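PDB 3JQ0: SusD superfamily protein from Bacteroides vulgatus ATCC 8482, which probably binds nutrient glycans at the outer membrane, as expected of a SusD-family protein, although its own ligand has not been established. Local coordinates for residues R24-N29 with Y72-K77; R37-G42 with H461-A466; L104-G109 with N165-D170. All coordinates share one frame; numbering follows the deposited sequence.

Contact 1 (R24-N29 with Y72-K77); sequences REKSYN and YGDMYK
K26 lies at the break between helix 9-25 and helix 27-34 and sends its side chain across to G73 and D74. The chain bends at its second torsion (chi2 39°) and then runs out straight, passing the G73 carbonyl on its way. CE comes within 3.1 Å of G73 O, a close C-H to oxygen approach, and the K26 and D74 side chains cross at about a right angle. NZ forms a salt bridge with D74 OD2 at 2.8 Å, meeting that oxygen on its anti side and 23° out of the carboxylate plane. D74 and K77 each have two conformers; in the ones described here K77 NZ reaches the same D74 OD2 at 3.1 Å, which makes a three-residue salt-bridge network. Within it K26 NZ and K77 NZ lie 4.3 Å apart, and the shared carboxylate probably offsets their mutual repulsion. With an alanine in place of K26, D74 OD2 would probably lose its K26 partner and a gap would open beside the G73 carbonyl. The receiving element is a left-handed turn leading into helix 75-91: Y72, G73 and D74 all have positive phi, and M75 N closes the turn on Y72 O at 3.1 Å. Selenomethionine M75 touches L114 and L118 of helix 97-122; the contact thus joins the junction of helices 9-25 and 27-34 to the start of helix 75-91, in a family of TPR-related helical fold. Past K26 the second helix begins at S27, and two residues on N29 leans toward the glycine. Its ND2 makes a weak hydrogen bond to G73 O, 3.2 Å long and bent to 128°.

Contact 2 (R37-G42 with H461-A466); sequences RADIYG and HQYSSA
An ST turn near the C-terminal end of helix 457-463 packs against the loop that leads into strand 41-43, bringing S464 against R37 and A38 and tying a late part of this SusD-family chain to its N-terminal part. In the turn, S464 OG accepts from A466 N at 3.0 Å in a nearly straight bond (162°), and it is also hydrogen-bonded to V460 O in the preceding helical turn. OG sits between the backbone N and the carbonyl carbon (chi1 83°), which turns it to its own chain and leaves CB facing the other loop, 3.5 Å from R37 O and beside A38 CA. The neighbouring pair is D39 and Y463, whose side chains lie alongside one another and point the same way, carboxylate and ring planes 48° apart. D39 CB sits 3.2 Å from Y463 O, while D39 OD2 rests 3.5 Å from Y463 CD1, obliquely to the ring. Each of these approaches pairs a carbon with an oxygen, and the strong polar partners lie beyond: R448 for D39 OD2, E432 for Y463 OH. R37 likewise has its guanidinium bonded to N60 and to the carbonyls of R470 and L472 while NH2 passes A466 CB. No direct hydrogen bond joins the two segments; instead a water accepts from S465 N at 2.9 Å and lies 2.8 Å from A38 O.

Contact 3 (L104-G109 with N165-D170); sequences LGEAYG and NAFGSD
F167, in the last turn of helix 149-167, lays its ring over the backbone of G105 in helix 97-122. CB places CG anti to the carbonyl carbon (chi1 -76°), which swings the ring across to the glycine. CG lies 4.1 Å from G105 CA, CD2 is closer to the same carbon at 3.8 Å, and CD1 and CE1 also lie near it. That CA stands over the ring face, 3.6 Å from its centroid and 14° off the normal, a CH-pi contact. Farther out the ring passes along the peptide: CE2 is 3.3 Å from G105 C, and at the tip CZ lies 3.4 Å from E106 N and 3.9 Å from E106 CG. The E106 and F167 side chains cross at about a right angle, carboxylate and ring planes 81° apart, and the carboxylate continues to N16. Beside the phenylalanine, A166 CB packs 3.6 Å from G105 N and also touches L104 CB. The ring is enclosed further by Y102, edge-to-face, and by W180 and residues of helix 182-199. A CB on G105 would fall 2.6 Å from F167 CD1, and the close approach of ring to main chain is consistent with glycine at this position. S163 OG, one turn before F167, bonds to G105 O, but between the two segments themselves cohesion rests on dispersion and CH-pi contact.

Overall arrangement
Contacts 1 and 3 are in series along the chain, both in the N-terminal, starch-binding-associating part of the sequence, and are linked through helices 75-91 and 97-122, which follow each other; their centres lie 22 Å apart. Contact 2 interleaves with contact 1: strand 41-43 falls between helix 27-34 and helix 75-91, while its partner segment 461-466 comes some 420 residues later. Its centre is 23 Å from that of contact 1 and 36 Å from that of contact 3, which lies across the chain's centre from it. Contacts 1 and 3 therefore join N-terminal helical elements locally, whereas contact 2 closes the long loop enclosing contact 3 and brings an early and a late part of the chain together.

Contact 1 (R24-N29 with Y72-K77)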
# COMPACT_ATOMS: atom_id res chain seq x y z
N ARG A 24 8.62 -8.69 5.44
CA ARG A 24 9.33 -7.64 4.76
C ARG A 24 9.75 -8.03 3.33
O ARG A 24 9.68 -7.24 2.38
CB ARG A 24 10.57 -7.23 5.55
CG ARG A 24 11.51 -6.32 4.81
CD ARG A 24 12.59 -5.76 5.71
NE ARG A 24 13.49 -6.81 6.15
CZ ARG A 24 14.27 -6.73 7.21
NH1 ARG A 24 14.39 -5.63 7.92
NH2 ARG A 24 15.02 -7.78 7.52
N GLU A 25 10.12 -9.30 3.15
CA GLU A 25 10.47 -9.74 1.80
C GLU A 25 9.33 -9.62 0.83
O GLU A 25 9.58 -9.53 -0.39
CB GLU A 25 10.93 -11.20 1.80
CG GLU A 25 12.18 -11.48 2.62
CD GLU A 25 12.65 -12.87 2.42
OE1 GLU A 25 11.87 -13.84 2.68
OE2 GLU A 25 13.77 -13.08 1.92
N LYS A 26 8.09 -9.63 1.30
CA LYS A 26 6.90 -9.52 0.47
C LYS A 26 6.41 -8.09 0.25
O LYS A 26 5.39 -7.90 -0.39
CB LYS A 26 5.77 -10.38 1.02
CG LYS A 26 5.89 -11.85 0.49
CD LYS A 26 7.24 -12.43 0.37
CE LYS A 26 7.34 -13.75 -0.31
NZ LYS A 26 8.65 -14.40 -0.09
N SER A 27 7.16 -7.12 0.74
CA SER A 27 6.80 -5.68 0.57
C SER A 27 6.47 -5.36 -0.86
O SER A 27 5.46 -4.71 -1.15
CB SER A 27 8.08 -4.82 0.93
OG SER A 27 8.43 -4.80 2.23
N TYR A 28 7.38 -5.74 -1.76
CA TYR A 28 7.20 -5.47 -3.16
C TYR A 28 5.91 -6.12 -3.69
O TYR A 28 5.11 -5.48 -4.38
CB TYR A 28 8.44 -5.93 -3.94
CG TYR A 28 8.33 -5.73 -5.43
CD1 TYR A 28 7.97 -4.53 -5.97
CD2 TYR A 28 8.65 -6.77 -6.29
CE1 TYR A 28 7.91 -4.35 -7.35
CE2 TYR A 28 8.61 -6.63 -7.64
CZ TYR A 28 8.22 -5.40 -8.19
OH TYR A 28 8.17 -5.24 -9.56
N ASN A 29 5.71 -7.41 -3.36
CA ASN A 29 4.46 -8.06 -3.76
C ASN A 29 3.23 -7.36 -3.21
O ASN A 29 2.22 -7.28 -3.92
CB ASN A 29 4.46 -9.52 -3.37
CG ASN A 29 5.28 -10.39 -4.27
OD1 ASN A 29 5.74 -9.98 -5.32
ND2 ASN A 29 5.43 -11.65 -3.86
N TYR A 72 1.17 -17.64 -5.46
CA TYR A 72 0.51 -16.92 -4.36
C TYR A 72 1.48 -15.94 -3.69
O TYR A 72 1.40 -15.70 -2.48
CB TYR A 72 -0.13 -17.89 -3.35
CG TYR A 72 -1.19 -18.76 -3.96
CD1 TYR A 72 -2.43 -18.26 -4.34
CD2 TYR A 72 -0.91 -20.12 -4.24
CE1 TYR A 72 -3.41 -19.09 -4.86
CE2 TYR A 72 -1.91 -20.95 -4.75
CZ TYR A 72 -3.15 -20.43 -5.05
OH TYR A 72 -4.12 -21.30 -5.49
N GLY A 73 2.37 -15.35 -4.47
CA GLY A 73 3.32 -14.41 -3.92
C GLY A 73 4.28 -14.99 -2.90
O GLY A 73 4.83 -14.23 -2.11
N ASP A 74 4.47 -16.31 -2.91
CA ASP A 74 5.28 -17.01 -1.97
C ASP A 74 4.80 -16.84 -0.52
O ASP A 74 5.57 -16.95 0.43
CB ASP A 74 6.72 -16.58 -2.17
CG ASP A 74 7.66 -17.51 -1.55
OD1 ASP A 74 7.41 -18.74 -1.53
OD2 ASP A 74 8.66 -17.00 -1.01
N MSE A 75 3.51 -16.58 -0.34
CA MSE A 75 2.98 -16.34 1.02
C MSE A 75 2.79 -17.58 1.87
O MSE A 75 2.86 -17.49 3.10
CB MSE A 75 1.72 -15.50 0.94
CG MSE A 75 1.99 -14.07 0.53
SE MSE A 75 0.36 -12.99 0.59
CE MSE A 75 -0.01 -12.86 -1.25
N TYR A 76 2.60 -18.74 1.25
CA TYR A 76 2.32 -19.94 2.04
C TYR A 76 3.49 -20.39 2.90
O TYR A 76 3.31 -20.90 3.99
CB TYR A 76 1.80 -21.09 1.21
CG TYR A 76 0.33 -20.93 0.93
CD1 TYR A 76 -0.61 -21.29 1.88
CD2 TYR A 76 -0.15 -20.38 -0.24
CE1 TYR A 76 -1.99 -21.14 1.66
CE2 TYR A 76 -1.52 -20.19 -0.47
CZ TYR A 76 -2.44 -20.59 0.46
OH TYR A 76 -3.76 -20.42 0.20
N LYS A 77 4.72 -20.19 2.46
CA LYS A 77 5.82 -20.64 3.34
C LYS A 77 5.95 -19.68 4.53
O LYS A 77 6.46 -20.08 5.57
CB LYS A 77 7.12 -20.93 2.62
CG LYS A 77 7.80 -19.73 2.03
CD LYS A 77 9.14 -20.22 1.45
CE LYS A 77 9.91 -19.26 0.59
NZ LYS A 77 10.30 -18.08 1.38
O HOH W 1 8.19 -16.33 1.37

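Contact 2 (R37-G42 with H461-A466)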
# COMPACT_ATOMS: atom_id res chain seq x y z
N ARG A 37 -2.38 -2.51 -11.05
CA ARG A 37 -3.47 -2.85 -11.98
C ARG A 37 -4.49 -1.74 -12.21
O ARG A 37 -5.33 -1.87 -13.08
CB ARG A 37 -4.16 -4.14 -11.52
CG ARG A 37 -3.32 -5.38 -11.65
CD ARG A 37 -4.02 -6.66 -11.27
NE ARG A 37 -5.11 -6.88 -12.21
CZ ARG A 37 -6.01 -7.85 -12.10
NH1 ARG A 37 -5.94 -8.73 -11.13
NH2 ARG A 37 -6.96 -7.96 -13.03
N ALA A 38 -4.41 -0.65 -11.44
CA ALA A 38 -5.34 0.48 -11.59
C ALA A 38 -4.80 1.46 -12.63
O ALA A 38 -4.28 1.01 -13.66
CB ALA A 38 -5.67 1.09 -10.21
N ASP A 39 -4.96 2.76 -12.40
CA ASP A 39 -4.87 3.76 -13.45
C ASP A 39 -3.64 4.68 -13.35
O ASP A 39 -3.46 5.56 -14.20
CB ASP A 39 -6.16 4.61 -13.49
CG ASP A 39 -6.63 5.15 -12.15
OD1 ASP A 39 -6.07 4.79 -11.08
OD2 ASP A 39 -7.61 5.95 -12.19
N ILE A 40 -2.73 4.45 -12.41
CA ILE A 40 -1.59 5.34 -12.25
C ILE A 40 -0.55 5.19 -13.37
O ILE A 40 0.04 6.18 -13.81
CB ILE A 40 -0.96 5.17 -10.86
CG1 ILE A 40 -1.90 5.66 -9.76
CG2 ILE A 40 0.42 5.86 -10.78
CD1 ILE A 40 -1.55 5.16 -8.37
N TYR A 41 -0.32 3.95 -13.77
CA TYR A 41 0.75 3.60 -14.69
C TYR A 41 0.20 3.24 -16.06
O TYR A 41 -0.99 3.28 -16.28
CB TYR A 41 1.62 2.43 -14.14
CG TYR A 41 2.07 2.62 -12.72
CD1 TYR A 41 3.22 3.30 -12.40
CD2 TYR A 41 1.28 2.17 -11.68
CE1 TYR A 41 3.59 3.50 -11.09
CE2 TYR A 41 1.62 2.37 -10.36
CZ TYR A 41 2.80 3.07 -10.06
OH TYR A 41 3.21 3.29 -8.76
N GLY A 42 1.10 2.89 -16.99
CA GLY A 42 0.71 2.40 -18.30
C GLY A 42 1.41 3.08 -19.45
O GLY A 42 1.42 2.53 -20.56
N HIS A 461 -14.09 -0.37 -13.26
CA HIS A 461 -14.20 -0.10 -14.67
C HIS A 461 -13.88 1.36 -15.00
O HIS A 461 -13.35 1.64 -16.05
CB HIS A 461 -15.57 -0.56 -15.13
CG HIS A 461 -15.78 -0.49 -16.61
ND1 HIS A 461 -14.86 -0.95 -17.53
CD2 HIS A 461 -16.84 -0.05 -17.33
CE1 HIS A 461 -15.34 -0.80 -18.74
NE2 HIS A 461 -16.53 -0.23 -18.65
N GLN A 462 -14.23 2.27 -14.11
CA GLN A 462 -13.86 3.67 -14.31
C GLN A 462 -12.37 3.87 -14.27
O GLN A 462 -11.82 4.72 -15.00
CB GLN A 462 -14.46 4.57 -13.17
CG GLN A 462 -15.92 4.80 -13.24
CD GLN A 462 -16.48 5.71 -12.18
OE1 GLN A 462 -17.67 6.03 -12.28
NE2 GLN A 462 -15.72 6.12 -11.17
N TYR A 463 -11.69 3.15 -13.36
CA TYR A 463 -10.33 3.48 -12.96
C TYR A 463 -9.32 2.36 -13.25
O TYR A 463 -8.24 2.34 -12.68
CB TYR A 463 -10.33 3.89 -11.50
CG TYR A 463 -11.19 5.13 -11.20
CD1 TYR A 463 -11.06 6.29 -11.97
CD2 TYR A 463 -12.06 5.14 -10.11
CE1 TYR A 463 -11.80 7.42 -11.68
CE2 TYR A 463 -12.79 6.25 -9.83
CZ TYR A 463 -12.66 7.40 -10.59
OH TYR A 463 -13.39 8.55 -10.30
N SER A 464 -9.64 1.51 -14.21
CA SER A 464 -8.72 0.51 -14.69
C SER A 464 -9.20 -0.05 -15.99
O SER A 464 -10.37 0.10 -16.35
CB SER A 464 -8.57 -0.67 -13.70
OG SER A 464 -9.61 -1.63 -13.83
N SER A 465 -8.34 -0.83 -16.63
CA SER A 465 -8.66 -1.60 -17.85
C SER A 465 -9.00 -3.06 -17.54
O SER A 465 -9.08 -3.86 -18.47
CB SER A 465 -7.51 -1.53 -18.81
OG SER A 465 -6.34 -2.04 -18.18
N ALA A 466 -9.27 -3.39 -16.28
CA ALA A 466 -9.60 -4.77 -15.94
C ALA A 466 -10.90 -5.22 -16.58
O ALA A 466 -11.79 -4.42 -16.82
CB ALA A 466 -9.66 -4.92 -14.42
O HOH W 2 -5.64 -0.25 -15.71

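Contact 3 (L104-G109 with N165-D170)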
# COMPACT_ATOMS: atom_id res chain seq x y z
N LEU A 104 1.18 -13.94 20.33
CA LEU A 104 -0.00 -14.52 19.73
C LEU A 104 -0.79 -13.42 19.00
O LEU A 104 -1.29 -13.67 17.89
CB LEU A 104 -0.85 -15.24 20.77
CG LEU A 104 -0.26 -16.54 21.30
CD1 LEU A 104 -1.07 -17.13 22.47
CD2 LEU A 104 -0.09 -17.56 20.20
N GLY A 105 -0.89 -12.23 19.60
CA GLY A 105 -1.58 -11.13 18.92
C GLY A 105 -0.92 -10.87 17.58
O GLY A 105 -1.60 -10.73 16.54
N GLU A 106 0.41 -10.86 17.57
CA GLU A 106 1.13 -10.63 16.34
C GLU A 106 0.97 -11.75 15.32
O GLU A 106 0.79 -11.47 14.11
CB GLU A 106 2.60 -10.37 16.62
CG GLU A 106 2.88 -9.16 17.47
CD GLU A 106 4.35 -8.87 17.57
OE1 GLU A 106 5.09 -9.77 17.94
OE2 GLU A 106 4.80 -7.70 17.33
N ALA A 107 1.07 -13.00 15.77
CA ALA A 107 1.06 -14.13 14.86
C ALA A 107 -0.33 -14.32 14.22
O ALA A 107 -0.45 -14.48 12.99
CB ALA A 107 1.54 -15.39 15.56
N TYR A 108 -1.37 -14.29 15.05
CA TYR A 108 -2.74 -14.38 14.49
C TYR A 108 -2.99 -13.19 13.54
O TYR A 108 -3.65 -13.36 12.50
CB TYR A 108 -3.76 -14.43 15.62
CG TYR A 108 -3.91 -15.77 16.30
CD1 TYR A 108 -4.34 -16.87 15.60
CD2 TYR A 108 -3.61 -15.92 17.65
CE1 TYR A 108 -4.51 -18.11 16.22
CE2 TYR A 108 -3.79 -17.15 18.29
CZ TYR A 108 -4.22 -18.22 17.57
OH TYR A 108 -4.41 -19.45 18.20
N GLY A 109 -2.53 -12.00 13.90
CA GLY A 109 -2.76 -10.81 13.06
C GLY A 109 -2.06 -10.95 11.71
O GLY A 109 -2.66 -10.69 10.66
N ASN A 165 -8.09 -10.44 20.86
CA ASN A 165 -8.27 -10.97 22.21
C ASN A 165 -6.96 -11.18 22.93
O ASN A 165 -6.84 -10.92 24.12
CB ASN A 165 -9.06 -12.27 22.15
CG ASN A 165 -10.52 -12.08 21.89
OD1 ASN A 165 -11.02 -10.95 21.89
ND2 ASN A 165 -11.22 -13.19 21.63
N ALA A 166 -5.94 -11.64 22.20
CA ALA A 166 -4.60 -11.83 22.79
C ALA A 166 -3.99 -10.46 23.20
O ALA A 166 -3.42 -10.35 24.28
CB ALA A 166 -3.68 -12.55 21.81
N PHE A 167 -4.07 -9.45 22.33
CA PHE A 167 -3.51 -8.15 22.69
C PHE A 167 -4.31 -7.51 23.83
O PHE A 167 -3.71 -6.78 24.65
CB PHE A 167 -3.55 -7.22 21.49
CG PHE A 167 -2.50 -7.46 20.42
CD1 PHE A 167 -1.15 -7.48 20.73
CD2 PHE A 167 -2.87 -7.60 19.10
CE1 PHE A 167 -0.20 -7.62 19.73
CE2 PHE A 167 -1.91 -7.73 18.11
CZ PHE A 167 -0.58 -7.72 18.43
N GLY A 168 -5.61 -7.69 23.83
CA GLY A 168 -6.44 -6.99 24.80
C GLY A 168 -6.35 -5.48 24.65
O GLY A 168 -6.23 -4.93 23.55
N SER A 169 -6.30 -4.90 25.83
CA SER A 169 -6.19 -3.50 26.00
C SER A 169 -4.76 -2.98 25.85
O SER A 169 -4.53 -1.80 26.03
CB SER A 169 -6.74 -3.10 27.37
OG SER A 169 -6.16 -3.83 28.43
N ASP A 170 -3.80 -3.85 25.51
CA ASP A 170 -2.42 -3.39 25.28
C ASP A 170 -2.26 -2.97 23.82
O ASP A 170 -2.00 -3.81 22.95
CB ASP A 170 -1.43 -4.49 25.62
CG ASP A 170 0.02 -4.08 25.43
OD1 ASP A 170 0.27 -2.88 25.17
OD2 ASP A 170 0.92 -4.95 25.58